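Local coordinates for protein TRAP dicarboxylate transporter-DctP subunit (Desulfovibrio salexigens, PDB 4N6D) that probably binds a solute in the periplasm, as a TRAP-type solute-binding protein of the DctP family, and hands it to a membrane transporter, at residues G100-L112 with L307-V320. Residues are numbered along the deposited sequence; the frame is centred on the assembly and turned at random.
Sequences GVFPLSSVFELPL and LIEDWKEKAAAKGV
A chi1 of 176° turns the Trp311 indole, its CG trans to N, out from helix 294-317 toward the 3-10 turn 105-109, where Ser106 holds OG between its own N and carbonyl carbon (chi1 61°) and meets the ring at its NE1 edge. This joins two parts, far apart in sequence, of the periplasmic-binding-protein fold of the DctP family: the connection from strand 90-94 to helix 117-131, and the last turns of a helix near the C-terminal end of the chain. Trp311 NE1 donates to Ser106 OG at 3.0 Å, with the acceptor in the ring plane and an N-H...O angle of 149°. Ser106 OG in turn donates to Phe102 O at 2.7 Å, a relay that ties the indole to the backbone just before the turn; Ser106 N reaches the same carbonyl from the opposite face of its plane.

Val107 lies over one indole face in a CH-pi contact, its CG2 3.9 Å from the centroid of the Trp311 six-membered ring, while Leu110 CD1 approaches Trp311 CG to 3.6 Å. Ala315 CB lies toward the rim of the opposite face. Farther along, Ile308 CD1 fits against Leu110, Pro111 and Leu112, and Leu326 of helix 322-337 also packs on Ile308 and Val107. Beyond Trp311 the helix closes in a Schellman motif with Gly319 at C', and the chain turns so that Val320 CG1 meets Leu104 CD1 at 4.1 Å. Beside it, the Pro103 and Lys318 side chains cross at about a right angle, Pro103 CB 3.9 Å from Lys318 CB.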
loop_
_atom_site.group_PDB
_atom_site.type_symbol
_atom_site.label_atom_id
_atom_site.label_comp_id
_atom_site.label_asym_id
_atom_site.label_seq_id
_atom_site.Cartn_x
_atom_site.Cartn_y
_atom_site.Cartn_z
ATOM N N GLY A 100 11.539 6.221 -9.690
ATOM C CA GLY A 100 11.846 7.303 -10.600
ATOM C C GLY A 100 10.656 7.730 -11.434
ATOM O O GLY A 100 10.652 8.831 -11.964
ATOM N N VAL A 101 9.647 6.875 -11.536
ATOM C CA VAL A 101 8.528 7.149 -12.420
ATOM C C VAL A 101 7.486 8.039 -11.712
ATOM O O VAL A 101 6.730 8.757 -12.377
ATOM C CB VAL A 101 7.913 5.848 -12.886
ATOM C CG1 VAL A 101 6.713 6.089 -13.770
ATOM C CG2 VAL A 101 8.965 5.014 -13.627
ATOM N N PHE A 102 7.480 7.996 -10.381
ATOM C CA PHE A 102 6.480 8.710 -9.563
ATOM C C PHE A 102 7.149 9.540 -8.472
ATOM O O PHE A 102 7.006 9.262 -7.292
ATOM C CB PHE A 102 5.518 7.699 -8.951
ATOM C CG PHE A 102 4.847 6.838 -9.985
ATOM C CD1 PHE A 102 3.839 7.343 -10.766
ATOM C CD2 PHE A 102 5.246 5.521 -10.183
ATOM C CE1 PHE A 102 3.233 6.566 -11.724
ATOM C CE2 PHE A 102 4.635 4.751 -11.165
ATOM C CZ PHE A 102 3.632 5.278 -11.914
ATOM N N PRO A 103 7.891 10.571 -8.872
ATOM C CA PRO A 103 8.666 11.324 -7.875
ATOM C C PRO A 103 7.825 11.979 -6.804
ATOM O O PRO A 103 8.338 12.174 -5.694
ATOM C CB PRO A 103 9.368 12.391 -8.704
ATOM C CG PRO A 103 8.661 12.418 -10.018
ATOM C CD PRO A 103 8.198 11.015 -10.242
ATOM N N LEU A 104 6.586 12.351 -7.110
ATOM C CA LEU A 104 5.749 12.957 -6.056
ATOM C C LEU A 104 5.057 11.895 -5.232
ATOM O O LEU A 104 5.228 11.853 -4.009
ATOM C CB LEU A 104 4.706 13.922 -6.622
ATOM C CG LEU A 104 4.021 14.719 -5.499
ATOM C CD1 LEU A 104 3.928 16.182 -5.884
ATOM C CD2 LEU A 104 2.675 14.123 -5.260
ATOM N N SER A 105 4.266 11.034 -5.887
ATOM C CA SER A 105 3.415 10.094 -5.160
ATOM C C SER A 105 4.197 9.047 -4.394
ATOM O O SER A 105 3.685 8.486 -3.424
ATOM C CB SER A 105 2.410 9.410 -6.089
ATOM O OG SER A 105 1.584 10.382 -6.746
ATOM N N SER A 106 5.426 8.773 -4.827
ATOM C CA SER A 106 6.313 7.848 -4.113
ATOM C C SER A 106 6.605 8.272 -2.659
ATOM O O SER A 106 7.163 7.503 -1.881
ATOM C CB SER A 106 7.620 7.671 -4.877
ATOM O OG SER A 106 8.321 8.890 -5.012
ATOM N N VAL A 107 6.243 9.502 -2.302
ATOM C CA VAL A 107 6.425 9.944 -0.919
ATOM C C VAL A 107 5.715 8.962 -0.007
ATOM O O VAL A 107 6.160 8.696 1.141
ATOM C CB VAL A 107 5.905 11.388 -0.707
ATOM C CG1 VAL A 107 4.397 11.454 -0.831
ATOM C CG2 VAL A 107 6.367 11.930 0.639
ATOM N N PHE A 108 4.628 8.365 -0.505
ATOM C CA PHE A 108 3.844 7.448 0.328
ATOM C C PHE A 108 4.482 6.081 0.538
ATOM O O PHE A 108 3.905 5.235 1.235
ATOM C CB PHE A 108 2.410 7.286 -0.176
ATOM C CG PHE A 108 1.482 8.289 0.405
ATOM C CD1 PHE A 108 0.841 8.020 1.595
ATOM C CD2 PHE A 108 1.310 9.523 -0.185
ATOM C CE1 PHE A 108 0.004 8.948 2.175
ATOM C CE2 PHE A 108 0.448 10.467 0.414
ATOM C CZ PHE A 108 -0.170 10.161 1.602
ATOM N N GLU A 109 5.664 5.858 -0.031
ATOM C CA GLU A 109 6.463 4.651 0.263
ATOM C C GLU A 109 7.311 4.788 1.540
ATOM O O GLU A 109 7.790 3.813 2.062
ATOM C CB GLU A 109 7.388 4.341 -0.912
ATOM C CG GLU A 109 6.642 4.123 -2.207
ATOM C CD GLU A 109 7.507 4.321 -3.441
ATOM O OE1 GLU A 109 8.746 4.306 -3.320
ATOM O OE2 GLU A 109 6.932 4.498 -4.532
ATOM N N LEU A 110 7.466 6.009 2.026
ATOM C CA LEU A 110 8.386 6.305 3.101
ATOM C C LEU A 110 7.735 6.020 4.454
ATOM O O LEU A 110 6.518 5.989 4.570
ATOM C CB LEU A 110 8.751 7.800 3.072
ATOM C CG LEU A 110 9.476 8.240 1.814
ATOM C CD1 LEU A 110 9.590 9.772 1.769
ATOM C CD2 LEU A 110 10.837 7.572 1.724
ATOM N N PRO A 111 8.558 5.860 5.484
ATOM C CA PRO A 111 8.033 5.745 6.852
ATOM C C PRO A 111 7.549 7.095 7.353
ATOM O O PRO A 111 8.361 7.912 7.801
ATOM C CB PRO A 111 9.234 5.244 7.647
ATOM C CG PRO A 111 10.435 5.690 6.846
ATOM C CD PRO A 111 10.013 5.650 5.410
ATOM N N LEU A 112 6.241 7.316 7.291
ATOM C CA LEU A 112 5.665 8.618 7.560
ATOM C C LEU A 112 4.640 8.568 8.670
ATOM O O LEU A 112 3.941 9.542 8.900
ATOM C CB LEU A 112 5.050 9.216 6.299
ATOM C CG LEU A 112 6.062 9.541 5.186
ATOM C CD1 LEU A 112 5.381 10.224 4.044
ATOM C CD2 LEU A 112 7.210 10.412 5.685
ATOM N N LEU A 307 16.324 7.890 4.673
ATOM C CA LEU A 307 15.473 7.429 3.571
ATOM C C LEU A 307 14.608 8.598 3.100
ATOM O O LEU A 307 14.345 8.740 1.921
ATOM C CB LEU A 307 14.589 6.258 4.001
ATOM C CG LEU A 307 15.385 5.015 4.396
ATOM C CD1 LEU A 307 14.477 3.902 4.926
ATOM C CD2 LEU A 307 16.194 4.494 3.207
ATOM N N ILE A 308 14.209 9.446 4.033
ATOM C CA ILE A 308 13.409 10.615 3.716
ATOM C C ILE A 308 14.291 11.609 2.977
ATOM O O ILE A 308 13.894 12.215 1.967
ATOM C CB ILE A 308 12.861 11.293 4.992
ATOM C CG1 ILE A 308 12.140 10.294 5.893
ATOM C CG2 ILE A 308 11.982 12.459 4.607
ATOM C CD1 ILE A 308 11.059 9.597 5.253
ATOM N N GLU A 309 15.520 11.773 3.463
ATOM C CA GLU A 309 16.436 12.716 2.812
ATOM C C GLU A 309 16.761 12.292 1.370
ATOM O O GLU A 309 16.835 13.150 0.492
ATOM C CB GLU A 309 17.707 12.880 3.638
ATOM C CG GLU A 309 17.444 13.372 5.068
ATOM C CD GLU A 309 16.774 14.740 5.148
ATOM O OE1 GLU A 309 16.901 15.515 4.195
ATOM O OE2 GLU A 309 16.094 15.026 6.171
ATOM N N ASP A 310 16.924 10.985 1.136
ATOM C CA ASP A 310 17.121 10.439 -0.209
ATOM C C ASP A 310 15.932 10.776 -1.076
ATOM O O ASP A 310 16.071 11.231 -2.215
ATOM C CB ASP A 310 17.301 8.924 -0.127
ATOM C CG ASP A 310 17.365 8.252 -1.485
ATOM O OD1 ASP A 310 18.240 8.609 -2.310
ATOM O OD2 ASP A 310 16.534 7.356 -1.720
ATOM N N TRP A 311 14.733 10.570 -0.543
ATOM C CA TRP A 311 13.542 10.842 -1.335
ATOM C C TRP A 311 13.460 12.322 -1.705
ATOM O O TRP A 311 13.133 12.672 -2.839
ATOM C CB TRP A 311 12.258 10.383 -0.603
ATOM C CG TRP A 311 11.043 10.750 -1.396
ATOM C CD1 TRP A 311 10.460 10.016 -2.389
ATOM C CD2 TRP A 311 10.308 11.964 -1.311
ATOM N NE1 TRP A 311 9.405 10.704 -2.922
ATOM C CE2 TRP A 311 9.280 11.903 -2.272
ATOM C CE3 TRP A 311 10.403 13.092 -0.498
ATOM C CZ2 TRP A 311 8.371 12.939 -2.456
ATOM C CZ3 TRP A 311 9.496 14.117 -0.675
ATOM C CH2 TRP A 311 8.493 14.038 -1.644
ATOM N N LYS A 312 13.754 13.188 -0.744
ATOM C CA LYS A 312 13.737 14.630 -1.009
ATOM C C LYS A 312 14.716 15.033 -2.106
ATOM O O LYS A 312 14.400 15.898 -2.905
ATOM C CB LYS A 312 14.029 15.410 0.269
ATOM C CG LYS A 312 12.900 15.422 1.293
ATOM C CD LYS A 312 13.189 16.435 2.412
ATOM C CE LYS A 312 14.400 16.089 3.203
ATOM N NZ LYS A 312 14.519 17.027 4.357
ATOM N N GLU A 313 15.909 14.456 -2.130
ATOM C CA GLU A 313 16.864 14.769 -3.207
ATOM C C GLU A 313 16.353 14.286 -4.547
ATOM O O GLU A 313 16.518 14.959 -5.578
ATOM C CB GLU A 313 18.229 14.157 -2.938
ATOM C CG GLU A 313 18.914 14.742 -1.725
ATOM C CD GLU A 313 20.165 15.509 -2.077
ATOM O OE1 GLU A 313 21.057 14.920 -2.712
ATOM O OE2 GLU A 313 20.268 16.689 -1.695
ATOM N N LYS A 314 15.746 13.111 -4.549
ATOM C CA LYS A 314 15.145 12.572 -5.772
ATOM C C LYS A 314 14.005 13.435 -6.284
ATOM O O LYS A 314 13.862 13.631 -7.495
ATOM C CB LYS A 314 14.687 11.137 -5.524
ATOM C CG LYS A 314 15.832 10.130 -5.558
ATOM C CD LYS A 314 15.499 8.782 -4.913
ATOM C CE LYS A 314 16.647 7.793 -5.139
ATOM N NZ LYS A 314 16.473 6.507 -4.417
ATOM N N ALA A 315 13.192 13.943 -5.369
ATOM C CA ALA A 315 12.083 14.800 -5.717
ATOM C C ALA A 315 12.602 16.097 -6.310
ATOM O O ALA A 315 12.136 16.521 -7.354
ATOM C CB ALA A 315 11.262 15.083 -4.482
ATOM N N ALA A 316 13.591 16.698 -5.654
ATOM C CA ALA A 316 14.193 17.942 -6.123
ATOM C C ALA A 316 14.748 17.792 -7.538
ATOM O O ALA A 316 14.631 18.703 -8.379
ATOM C CB ALA A 316 15.284 18.395 -5.170
ATOM N N ALA A 317 15.367 16.657 -7.807
ATOM C CA ALA A 317 15.923 16.400 -9.138
ATOM C C ALA A 317 14.861 16.347 -10.222
ATOM O O ALA A 317 15.162 16.561 -11.393
ATOM C CB ALA A 317 16.739 15.129 -9.143
ATOM N N LYS A 318 13.622 16.071 -9.842
ATOM C CA LYS A 318 12.521 16.034 -10.793
ATOM C C LYS A 318 11.569 17.236 -10.625
ATOM O O LYS A 318 10.420 17.213 -11.112
ATOM C CB LYS A 318 11.753 14.730 -10.643
ATOM C CG LYS A 318 12.603 13.479 -10.852
ATOM C CD LYS A 318 12.681 13.097 -12.292
ATOM C CE LYS A 318 13.046 11.613 -12.440
ATOM N NZ LYS A 318 14.449 11.388 -12.031
ATOM N N GLY A 319 12.037 18.282 -9.943
ATOM C CA GLY A 319 11.279 19.530 -9.829
ATOM C C GLY A 319 10.174 19.561 -8.781
ATOM O O GLY A 319 9.325 20.483 -8.763
ATOM N N VAL A 320 10.184 18.572 -7.894
ATOM C CA VAL A 320 9.182 18.481 -6.836
ATOM C C VAL A 320 9.686 19.144 -5.556
ATOM O O VAL A 320 10.850 18.990 -5.197
ATOM C CB VAL A 320 8.816 17.004 -6.579
ATOM C CG1 VAL A 320 7.908 16.855 -5.346
ATOM C CG2 VAL A 320 8.162 16.396 -7.820
#